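Local coordinates for protein B (Streptococcus agalactiae, PDB 5H6I) that permeabilizes membranes as the secreted, pore-forming CAMP factor toxin and is also assigned to the bacterial proteins that bind the Fc part of IgG, at residues F111-L116 with E159-L163; K179-D183 with V219-V225; A212-A216 with E233-L237. All blocks are in the same frame, centred on the assembly; numbering follows the deposited sequence.

Contact 1: F111-L116 with E159-L163; sequences FSTQHL and EQKVL
F111 reaches E159 where two helices run nearly parallel, their N-to-C directions 22° apart; the axes of these short segments come within 11.6 Å, a spacing wide enough for large side chains to fill. The F111 ring bridges that gap: CG lies anti to the backbone N (chi1 173°), which sends the ring across with CZ and CE2 leading. One face takes the CB of E159 in a CH-pi contact, 4.0 Å from the F111 ring centroid and displaced toward the rim. A glutamate suits this partly exposed place, since its methylenes can cover the ring while its carboxylate probably reaches solvent. F111 CZ lies 3.5 Å from the E159 backbone O and 3.7 Å from L163 CG, and L163 CD1 sits at the ring edge in its plane. A second apolar layer joins L116 to the other helix: L116 CD1 packs on V162 CG2 at 3.8 Å, and L116 CD2 meets L163 CD2 at 4.0 Å, the branched side chains crossing nearly at right angles. Helix 121-139 completes the buried side, where L116 touches N124 and M127 and V162 touches A123, so the contact is a junction of helices 93-115, 121-139 and 145-163.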
loop_
_atom_site.group_PDB
_atom_site.type_symbol
_atom_site.label_atom_id
_atom_site.label_comp_id
_atom_site.label_asym_id
_atom_site.label_seq_id
_atom_site.Cartn_x
_atom_site.Cartn_y
_atom_site.Cartn_z
ATOM N N PHE A 111 -5.974 -3.979 3.870
ATOM C CA PHE A 111 -6.068 -4.684 5.143
ATOM C C PHE A 111 -4.754 -4.606 5.909
ATOM O O PHE A 111 -4.747 -4.506 7.141
ATOM C CB PHE A 111 -6.469 -6.141 4.905
ATOM C CG PHE A 111 -6.436 -6.993 6.143
ATOM C CD1 PHE A 111 -7.518 -7.024 7.006
ATOM C CD2 PHE A 111 -5.329 -7.774 6.436
ATOM C CE1 PHE A 111 -7.494 -7.810 8.143
ATOM C CE2 PHE A 111 -5.298 -8.560 7.572
ATOM C CZ PHE A 111 -6.383 -8.578 8.426
ATOM N N SER A 112 -3.630 -4.651 5.191
ATOM C CA SER A 112 -2.330 -4.535 5.844
ATOM C C SER A 112 -2.110 -3.132 6.394
ATOM O O SER A 112 -1.609 -2.971 7.513
ATOM C CB SER A 112 -1.218 -4.906 4.864
ATOM O OG SER A 112 -0.024 -4.202 5.158
ATOM N N THR A 113 -2.484 -2.105 5.625
ATOM C CA THR A 113 -2.258 -0.729 6.054
ATOM C C THR A 113 -3.033 -0.397 7.324
ATOM O O THR A 113 -2.556 0.385 8.154
ATOM C CB THR A 113 -2.643 0.238 4.930
ATOM O OG1 THR A 113 -1.937 -0.110 3.733
ATOM C CG2 THR A 113 -2.304 1.673 5.308
ATOM N N GLN A 114 -4.213 -0.990 7.504
ATOM C CA GLN A 114 -5.093 -0.613 8.602
ATOM C C GLN A 114 -4.949 -1.492 9.837
ATOM O O GLN A 114 -5.358 -1.068 10.924
ATOM C CB GLN A 114 -6.555 -0.646 8.144
ATOM C CG GLN A 114 -6.878 0.274 6.980
ATOM C CD GLN A 114 -8.271 0.040 6.424
ATOM O OE1 GLN A 114 -8.914 -0.965 6.733
ATOM N NE2 GLN A 114 -8.744 0.966 5.600
ATOM N N HIS A 115 -4.385 -2.696 9.712
ATOM C CA HIS A 115 -4.421 -3.656 10.808
ATOM C C HIS A 115 -3.093 -4.325 11.138
ATOM O O HIS A 115 -3.018 -5.001 12.169
ATOM C CB HIS A 115 -5.452 -4.759 10.515
ATOM C CG HIS A 115 -6.848 -4.249 10.338
ATOM N ND1 HIS A 115 -7.290 -3.685 9.160
ATOM C CD2 HIS A 115 -7.901 -4.219 11.188
ATOM C CE1 HIS A 115 -8.555 -3.330 9.293
ATOM N NE2 HIS A 115 -8.950 -3.642 10.514
ATOM N N LEU A 116 -2.053 -4.169 10.319
ATOM C CA LEU A 116 -0.816 -4.917 10.517
ATOM C C LEU A 116 0.395 -4.029 10.777
ATOM O O LEU A 116 1.526 -4.531 10.767
ATOM C CB LEU A 116 -0.547 -5.820 9.308
ATOM C CG LEU A 116 -1.638 -6.836 8.962
ATOM C CD1 LEU A 116 -1.174 -7.759 7.845
ATOM C CD2 LEU A 116 -2.047 -7.639 10.190
ATOM N N GLU A 159 -5.109 -13.566 5.901
ATOM C CA GLU A 159 -5.351 -12.286 6.559
ATOM C C GLU A 159 -5.721 -12.482 8.024
ATOM O O GLU A 159 -5.171 -11.819 8.911
ATOM C CB GLU A 159 -6.455 -11.521 5.828
ATOM C CG GLU A 159 -6.056 -10.976 4.469
ATOM C CD GLU A 159 -7.259 -10.620 3.617
ATOM O OE1 GLU A 159 -8.378 -11.057 3.957
ATOM O OE2 GLU A 159 -7.088 -9.907 2.607
ATOM N N GLN A 160 -6.658 -13.393 8.297
ATOM C CA GLN A 160 -7.074 -13.628 9.675
ATOM C C GLN A 160 -5.987 -14.328 10.480
ATOM O O GLN A 160 -5.944 -14.195 11.708
ATOM C CB GLN A 160 -8.366 -14.446 9.702
ATOM C CG GLN A 160 -9.559 -13.745 9.070
ATOM C CD GLN A 160 -10.219 -12.752 10.007
ATOM O OE1 GLN A 160 -10.495 -13.064 11.166
ATOM N NE2 GLN A 160 -10.477 -11.548 9.508
ATOM N N LYS A 161 -5.102 -15.070 9.810
ATOM C CA LYS A 161 -4.055 -15.791 10.525
ATOM C C LYS A 161 -2.967 -14.846 11.020
ATOM O O LYS A 161 -2.486 -14.985 12.151
ATOM C CB LYS A 161 -3.460 -16.876 9.626
ATOM C CG LYS A 161 -2.248 -17.577 10.216
ATOM C CD LYS A 161 -1.570 -18.465 9.184
ATOM C CE LYS A 161 -0.257 -19.022 9.711
ATOM N NZ LYS A 161 0.538 -19.679 8.636
ATOM N N VAL A 162 -2.566 -13.875 10.194
ATOM C CA VAL A 162 -1.519 -12.946 10.604
ATOM C C VAL A 162 -2.014 -11.963 11.656
ATOM O O VAL A 162 -1.201 -11.287 12.296
ATOM C CB VAL A 162 -0.946 -12.191 9.388
ATOM C CG1 VAL A 162 -0.382 -13.170 8.371
ATOM C CG2 VAL A 162 -2.007 -11.301 8.759
ATOM N N LEU A 163 -3.332 -11.861 11.852
ATOM C CA LEU A 163 -3.854 -11.020 12.924
ATOM C C LEU A 163 -3.460 -11.556 14.292
ATOM O O LEU A 163 -3.299 -10.781 15.242
ATOM C CB LEU A 163 -5.375 -10.911 12.819
ATOM C CG LEU A 163 -5.934 -9.890 11.829
ATOM C CD1 LEU A 163 -7.453 -9.959 11.800
ATOM C CD2 LEU A 163 -5.466 -8.486 12.178
#

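Contact 2: K179-D183 with V219-V225; sequences KSKLD and VQLNPNV
K179 and Q220 carry this contact, with their CA atoms 6.1 Å apart where helix 179-196 meets helix 203-220 and the loop that follows. The lysine chain is extended beyond CG and passes over the backbone carbonyl of Q220, K179 CD lying 3.2 Å from Q220 O. At the tip, K179 NZ, whose place is less sure because of a close contact with another atom of the model, is modelled 2.9 Å from Q220 O as a hydrogen bond; its still shorter approach to N222 O is doubtful. The aliphatic part of the same chain packs against a valine, with K179 CE 3.6 Å from V225 CG2.

Q220 reaches back the other way. Its CG is anti to the backbone N (chi1 164°) and the chain beyond is extended, which brings the amide beside D183. There Q220 NE2 donates to D183 OD2 at 2.6 Å, a bent bond with an angle of 143° at the hydrogen. The carboxylate oxygen is met on its anti side, and the donor stands 24° out of the carboxylate plane. Beside them, L182 CD2 packs on Q220 CB at 3.8 Å and V219 CG1 at 4.0 Å, an apolar filling suited to leucine.

Farther out, N222 OD1 accepts from N224 N in an Asx turn, within a type I beta turn from N222 to V225, which probably helps to place N222 O and V225 near the lysine. V225 also pairs through its backbone with A174. A lysine ammonium near carbonyls at and just beyond the last turn of a helix would probably complement the negative end of the helix dipole; how tightly it binds them is uncertain.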
loop_
_atom_site.group_PDB
_atom_site.type_symbol
_atom_site.label_atom_id
_atom_site.label_comp_id
_atom_site.label_asym_id
_atom_site.label_seq_id
_atom_site.Cartn_x
_atom_site.Cartn_y
_atom_site.Cartn_z
ATOM N N LYS A 179 7.494 3.070 10.796
ATOM C CA LYS A 179 7.892 4.402 10.361
ATOM C C LYS A 179 6.931 5.010 9.349
ATOM O O LYS A 179 7.158 6.144 8.912
ATOM C CB LYS A 179 9.304 4.356 9.773
ATOM C CG LYS A 179 10.369 3.957 10.779
ATOM C CD LYS A 179 11.702 3.707 10.101
ATOM C CE LYS A 179 12.799 3.467 11.122
ATOM N NZ LYS A 179 14.114 3.218 10.472
ATOM N N SER A 180 5.874 4.291 8.964
ATOM C CA SER A 180 4.890 4.862 8.050
ATOM C C SER A 180 4.165 6.038 8.690
ATOM O O SER A 180 3.826 7.014 8.008
ATOM C CB SER A 180 3.893 3.787 7.615
ATOM O OG SER A 180 2.954 4.307 6.690
ATOM N N LYS A 181 3.922 5.969 10.001
ATOM C CA LYS A 181 3.264 7.075 10.689
ATOM C C LYS A 181 4.181 8.287 10.783
ATOM O O LYS A 181 3.733 9.426 10.614
ATOM C CB LYS A 181 2.808 6.636 12.081
ATOM C CG LYS A 181 2.285 5.211 12.150
ATOM C CD LYS A 181 1.096 5.002 11.224
ATOM C CE LYS A 181 0.820 3.523 11.012
ATOM N NZ LYS A 181 2.058 2.782 10.638
ATOM N N LEU A 182 5.469 8.062 11.059
ATOM C CA LEU A 182 6.429 9.160 11.060
ATOM C C LEU A 182 6.573 9.756 9.666
ATOM O O LEU A 182 6.684 10.978 9.512
ATOM C CB LEU A 182 7.780 8.670 11.588
ATOM C CG LEU A 182 9.049 9.488 11.326
ATOM C CD1 LEU A 182 8.915 10.923 11.827
ATOM C CD2 LEU A 182 10.256 8.807 11.958
ATOM N N ASP A 183 6.564 8.906 8.637
ATOM C CA ASP A 183 6.629 9.400 7.265
ATOM C C ASP A 183 5.435 10.289 6.944
ATOM O O ASP A 183 5.590 11.353 6.334
ATOM C CB ASP A 183 6.703 8.226 6.289
ATOM C CG ASP A 183 7.158 8.645 4.905
ATOM O OD1 ASP A 183 6.386 9.335 4.207
ATOM O OD2 ASP A 183 8.289 8.287 4.518
ATOM N N VAL A 219 15.754 10.012 11.857
ATOM C CA VAL A 219 15.200 8.915 12.643
ATOM C C VAL A 219 14.540 7.890 11.731
ATOM O O VAL A 219 14.670 6.677 11.938
ATOM C CB VAL A 219 14.216 9.459 13.695
ATOM C CG1 VAL A 219 13.404 8.328 14.310
ATOM C CG2 VAL A 219 14.966 10.228 14.772
ATOM N N GLN A 220 13.831 8.359 10.700
ATOM C CA GLN A 220 13.196 7.448 9.755
ATOM C C GLN A 220 14.227 6.625 8.990
ATOM O O GLN A 220 13.983 5.451 8.686
ATOM C CB GLN A 220 12.310 8.238 8.789
ATOM C CG GLN A 220 11.900 7.480 7.536
ATOM C CD GLN A 220 10.763 8.156 6.794
ATOM O OE1 GLN A 220 9.928 8.829 7.397
ATOM N NE2 GLN A 220 10.728 7.981 5.478
ATOM N N LEU A 221 15.382 7.211 8.683
ATOM C CA LEU A 221 16.432 6.503 7.962
ATOM C C LEU A 221 17.311 5.653 8.869
ATOM O O LEU A 221 18.184 4.939 8.364
ATOM C CB LEU A 221 17.302 7.500 7.191
ATOM C CG LEU A 221 16.618 8.248 6.046
ATOM C CD1 LEU A 221 17.416 9.484 5.661
ATOM C CD2 LEU A 221 16.426 7.337 4.844
ATOM N N ASN A 222 17.107 5.710 10.183
ATOM C CA ASN A 222 17.898 4.933 11.128
ATOM C C ASN A 222 17.327 3.525 11.244
ATOM O O ASN A 222 16.194 3.349 11.708
ATOM C CB ASN A 222 17.921 5.622 12.496
ATOM C CG ASN A 222 18.980 5.052 13.424
ATOM O OD1 ASN A 222 19.468 3.939 13.231
ATOM N ND2 ASN A 222 19.339 5.821 14.447
ATOM N N PRO A 223 18.075 2.496 10.831
ATOM C CA PRO A 223 17.568 1.122 10.940
ATOM C C PRO A 223 17.596 0.561 12.352
ATOM O O PRO A 223 17.134 -0.567 12.556
ATOM C CB PRO A 223 18.511 0.324 10.019
ATOM C CG PRO A 223 19.302 1.355 9.249
ATOM C CD PRO A 223 19.371 2.548 10.140
ATOM N N ASN A 224 18.112 1.302 13.332
ATOM C CA ASN A 224 18.270 0.792 14.686
ATOM C C ASN A 224 17.367 1.474 15.703
ATOM O O ASN A 224 17.417 1.119 16.886
ATOM C CB ASN A 224 19.732 0.922 15.131
ATOM C CG ASN A 224 20.679 0.136 14.247
ATOM O OD1 ASN A 224 20.327 -0.923 13.727
ATOM N ND2 ASN A 224 21.890 0.652 14.070
ATOM N N VAL A 225 16.545 2.440 15.288
ATOM C CA VAL A 225 15.634 3.077 16.227
ATOM C C VAL A 225 14.542 2.090 16.624
ATOM O O VAL A 225 14.129 1.227 15.837
ATOM C CB VAL A 225 15.026 4.362 15.638
ATOM C CG1 VAL A 225 16.063 5.475 15.602
ATOM C CG2 VAL A 225 14.459 4.099 14.257
HETATM O O HOH W 1 14.091 0.867 12.845
#

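Contact 3: A212-A216 with E233-L237; sequences AITHA and EIVTL
E233 and H215 meet across two helices that run antiparallel, 169° between their directions, the axes of these short segments coming within 10.0 Å. The glutamate can be followed outward from its backbone. Its CB points toward the facing helix, and E233 CG, lying opposite the backbone N across the first torsion, rests 3.9 Å from A216 CB; the small alanine leaves room for the chain to come in. The chain then bends at chi2 (60°), turning CD and its oxygens toward the histidine. E233 OE1 comes 3.1 Å from H215 CE1, while E233 OE2 accepts a hydrogen bond of 2.8 Å from H215 ND1. That bond is bent, the donor approaching on the syn side of OE2 but 32° out of the carboxylate plane. A water donates to the same E233 OE2 at 2.7 Å and to the backbone O of A212. Two donors thus grip OE2, which probably helps to offset the burial of the acid.

One turn on, L237 replaces polarity with packing. L237 CD1 lies 3.9 Å from A212 CB and also touches I213 CG1, and its CD2 packs on A216 CB, the two alanines allowing the leucine to settle close to the opposite backbone. Helix 179-196 lies alongside both: I213 touches R190, A216 touches L182 and L237 touches T189, making this a three-helix arrangement with helices 203-220 and 227-245.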
loop_
_atom_site.group_PDB
_atom_site.type_symbol
_atom_site.label_atom_id
_atom_site.label_comp_id
_atom_site.label_asym_id
_atom_site.label_seq_id
_atom_site.Cartn_x
_atom_site.Cartn_y
_atom_site.Cartn_z
ATOM N N ALA A 212 13.861 20.387 12.635
ATOM C CA ALA A 212 13.189 19.244 13.242
ATOM C C ALA A 212 12.646 18.287 12.190
ATOM O O ALA A 212 12.598 17.074 12.425
ATOM C CB ALA A 212 12.064 19.722 14.156
ATOM N N ILE A 213 12.224 18.807 11.036
ATOM C CA ILE A 213 11.782 17.939 9.950
ATOM C C ILE A 213 12.950 17.112 9.427
ATOM O O ILE A 213 12.842 15.892 9.256
ATOM C CB ILE A 213 11.128 18.768 8.830
ATOM C CG1 ILE A 213 9.871 19.468 9.346
ATOM C CG2 ILE A 213 10.795 17.885 7.637
ATOM C CD1 ILE A 213 9.246 20.417 8.347
ATOM N N THR A 214 14.088 17.767 9.172
ATOM C CA THR A 214 15.280 17.044 8.739
ATOM C C THR A 214 15.747 16.054 9.798
ATOM O O THR A 214 16.227 14.965 9.464
ATOM C CB THR A 214 16.396 18.035 8.399
ATOM O OG1 THR A 214 15.965 18.898 7.338
ATOM C CG2 THR A 214 17.657 17.303 7.962
ATOM N N HIS A 215 15.602 16.406 11.080
ATOM C CA HIS A 215 15.988 15.487 12.145
ATOM C C HIS A 215 15.072 14.270 12.186
ATOM O O HIS A 215 15.531 13.148 12.429
ATOM C CB HIS A 215 15.980 16.210 13.492
ATOM C CG HIS A 215 16.223 15.309 14.662
ATOM N ND1 HIS A 215 15.200 14.723 15.376
ATOM C CD2 HIS A 215 17.373 14.890 15.241
ATOM C CE1 HIS A 215 15.709 13.985 16.346
ATOM N NE2 HIS A 215 17.027 14.068 16.285
ATOM N N ALA A 216 13.771 14.471 11.957
ATOM C CA ALA A 216 12.848 13.343 11.919
ATOM C C ALA A 216 13.149 12.415 10.750
ATOM O O ALA A 216 12.948 11.199 10.856
ATOM C CB ALA A 216 11.406 13.842 11.848
ATOM N N GLU A 233 9.723 10.661 18.347
ATOM C CA GLU A 233 10.061 11.547 17.238
ATOM C C GLU A 233 8.815 12.168 16.621
ATOM O O GLU A 233 8.857 13.315 16.162
ATOM C CB GLU A 233 10.858 10.785 16.179
ATOM C CG GLU A 233 11.507 11.676 15.131
ATOM C CD GLU A 233 12.487 12.662 15.735
ATOM O OE1 GLU A 233 13.183 12.290 16.704
ATOM O OE2 GLU A 233 12.560 13.809 15.244
ATOM N N ILE A 234 7.702 11.432 16.602
ATOM C CA ILE A 234 6.450 11.993 16.103
ATOM C C ILE A 234 5.970 13.113 17.015
ATOM O O ILE A 234 5.501 14.158 16.547
ATOM C CB ILE A 234 5.394 10.881 15.953
ATOM C CG1 ILE A 234 5.748 9.959 14.781
ATOM C CG2 ILE A 234 4.004 11.475 15.774
ATOM C CD1 ILE A 234 4.735 8.854 14.545
ATOM N N VAL A 235 6.094 12.923 18.331
ATOM C CA VAL A 235 5.671 13.943 19.285
ATOM C C VAL A 235 6.636 15.124 19.274
ATOM O O VAL A 235 6.221 16.285 19.381
ATOM C CB VAL A 235 5.535 13.325 20.690
ATOM C CG1 VAL A 235 5.783 14.368 21.771
ATOM C CG2 VAL A 235 4.167 12.680 20.859
ATOM N N THR A 236 7.935 14.847 19.145
ATOM C CA THR A 236 8.919 15.925 19.074
ATOM C C THR A 236 8.695 16.797 17.846
ATOM O O THR A 236 8.748 18.031 17.931
ATOM C CB THR A 236 10.335 15.348 19.067
ATOM O OG1 THR A 236 10.543 14.587 20.263
ATOM C CG2 THR A 236 11.365 16.465 18.992
ATOM N N LEU A 237 8.437 16.175 16.693
ATOM C CA LEU A 237 8.164 16.948 15.488
ATOM C C LEU A 237 6.839 17.693 15.602
ATOM O O LEU A 237 6.721 18.835 15.144
ATOM C CB LEU A 237 8.171 16.037 14.261
ATOM C CG LEU A 237 7.954 16.731 12.914
ATOM C CD1 LEU A 237 9.068 17.730 12.633
ATOM C CD2 LEU A 237 7.851 15.714 11.790
HETATM O O HOH W 2 12.665 16.509 15.302
#

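In the fold
Along the chain, contact 1 closes before contact 2 opens, whereas contacts 2 and 3 interlock, their segments alternating in sequence. Contact 1 ties helices 93-115 and 145-163 in the larger, N-terminal helical bundle; the other two lie in the C-terminal bundle of helices 179-196, 203-220 and 227-245. Contacts 2 and 3 share helix 203-220, have centres about 10 Å apart and touch directly, V219 meeting E233 and L182 meeting I234, so they form one continuous interface in the three-helix body. Contact 1 belongs to the other body, its centre about 21 Å from that of contact 2 and 28 Å from that of contact 3; nearest atoms of contacts 1 and 2 are about 5 Å apart without touching.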